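Local coordinates for serpin-ZX (Arabidopsis thaliana, PDB 3LE2), which inhibits target proteases such as metacaspase-9 and limits RD21A activity, presenting a reactive centre loop whose cleavage traps the protease in a covalent complex, at residues I46-S51 with D69-F74. Numbering follows the deposited sequence.
Sequences IIAAGS and DQLNSF
Ala48 and Ala49, near the C-terminal end of helix 37-49, face Leu71 and Asn72, in the first turns of helix 68-83; this is a helix-to-helix contact within the helical part of the serpin fold. The backbones stay well apart, the nearest CA atoms being those of Ala49 and Asn72 at 8.0 Å, and no hydrogen bond links the segments. The gap is bridged by the longer side chains of Leu71 and Asn72, which reach toward the two alanine methyls, and the surface buried is small, 91 Å². Both alanines direct CB toward helix 68-83. Leu71 also points across the gap, and with chi1 -75° setting CG beside the backbone N, CD1 is the branch that does the touching, 3.9 Å from Ala48 CB. Helix 54-63 adjoins this apolar pair, Ile59 touching Ala48 and Leu60 touching Leu71. Asn72 starts out along the flank of its helix but brings its amide round, so that OD1 lies 4.2 Å from Ala49 CB. That is a loose approach rather than a tight contact; the polar partner of OD1 is the hydroxyl of Tyr120, and Leu115 of helix 110-119 touches both Ala49 and Asn72. After Ala49 the chain turns through Gly50 into Ser51, which folds back toward Ala48: Ala48 O accepts both Ser51 N, at 3.0 Å, and Ser51 OG, at 2.8 Å, from the same face of its carbonyl plane, the hydroxyl 30° out of that plane.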
# COMPACT_ATOMS: atom_id res chain seq x y z
N ILE A 46 2.30 -15.35 -5.64
CA ILE A 46 1.64 -16.12 -6.69
C ILE A 46 2.61 -16.52 -7.81
O ILE A 46 2.59 -17.65 -8.29
CB ILE A 46 0.44 -15.34 -7.26
CG1 ILE A 46 -0.64 -15.22 -6.19
CG2 ILE A 46 -0.11 -16.04 -8.48
CD1 ILE A 46 -1.78 -14.32 -6.56
N ILE A 47 3.47 -15.60 -8.20
CA ILE A 47 4.44 -15.87 -9.25
C ILE A 47 5.51 -16.87 -8.80
O ILE A 47 5.92 -17.74 -9.56
CB ILE A 47 5.14 -14.58 -9.70
CG1 ILE A 47 4.12 -13.63 -10.32
CG2 ILE A 47 6.27 -14.90 -10.68
CD1 ILE A 47 4.65 -12.23 -10.54
N ALA A 48 5.97 -16.72 -7.57
CA ALA A 48 6.96 -17.64 -7.05
C ALA A 48 6.40 -19.05 -7.12
O ALA A 48 7.10 -19.99 -7.48
CB ALA A 48 7.33 -17.27 -5.61
N ALA A 49 5.11 -19.18 -6.80
CA ALA A 49 4.47 -20.48 -6.69
C ALA A 49 4.38 -21.20 -8.04
O ALA A 49 4.29 -22.43 -8.09
CB ALA A 49 3.09 -20.33 -6.08
N GLY A 50 4.41 -20.44 -9.12
CA GLY A 50 4.35 -21.01 -10.46
C GLY A 50 5.72 -21.08 -11.12
O GLY A 50 5.83 -21.27 -12.32
N SER A 51 6.77 -20.93 -10.32
CA SER A 51 8.12 -20.89 -10.86
C SER A 51 9.04 -21.88 -10.16
O SER A 51 8.64 -22.60 -9.24
CB SER A 51 8.70 -19.48 -10.72
OG SER A 51 9.01 -19.21 -9.37
N ASP A 69 5.97 -22.60 0.29
CA ASP A 69 5.02 -22.98 1.32
C ASP A 69 4.88 -21.89 2.38
O ASP A 69 3.77 -21.56 2.81
CB ASP A 69 5.42 -24.30 1.97
CG ASP A 69 5.02 -25.50 1.13
OD1 ASP A 69 4.48 -25.30 0.02
OD2 ASP A 69 5.25 -26.64 1.58
N GLN A 70 6.01 -21.32 2.80
CA GLN A 70 5.99 -20.23 3.75
C GLN A 70 5.23 -19.05 3.16
O GLN A 70 4.37 -18.47 3.82
CB GLN A 70 7.41 -19.80 4.13
CG GLN A 70 8.12 -20.70 5.15
CD GLN A 70 9.35 -20.03 5.74
OE1 GLN A 70 10.49 -20.35 5.37
NE2 GLN A 70 9.14 -19.07 6.66
N LEU A 71 5.53 -18.69 1.92
CA LEU A 71 4.80 -17.59 1.30
C LEU A 71 3.32 -17.87 1.31
O LEU A 71 2.53 -17.05 1.79
CB LEU A 71 5.26 -17.35 -0.13
CG LEU A 71 6.60 -16.65 -0.26
CD1 LEU A 71 7.02 -16.60 -1.74
CD2 LEU A 71 6.52 -15.26 0.36
N ASN A 72 2.94 -19.04 0.78
CA ASN A 72 1.53 -19.42 0.63
C ASN A 72 0.74 -19.22 1.93
O ASN A 72 -0.34 -18.64 1.93
CB ASN A 72 1.40 -20.86 0.14
CG ASN A 72 1.85 -21.04 -1.31
OD1 ASN A 72 1.98 -20.07 -2.07
ND2 ASN A 72 2.10 -22.29 -1.69
N SER A 73 1.32 -19.70 3.03
CA SER A 73 0.70 -19.64 4.35
C SER A 73 0.64 -18.23 4.91
O SER A 73 -0.36 -17.84 5.50
CB SER A 73 1.49 -20.51 5.34
OG SER A 73 1.66 -21.82 4.86
N PHE A 74 1.74 -17.50 4.77
CA PHE A 74 1.79 -16.13 5.26
C PHE A 74 0.66 -15.35 4.59
O PHE A 74 -0.02 -14.54 5.21
CB PHE A 74 3.15 -15.50 4.97
CG PHE A 74 3.23 -14.03 5.26
CD1 PHE A 74 3.20 -13.55 6.55
CD2 PHE A 74 3.37 -13.11 4.22
CE1 PHE A 74 3.29 -12.19 6.81
CE2 PHE A 74 3.45 -11.76 4.48
CZ PHE A 74 3.41 -11.30 5.78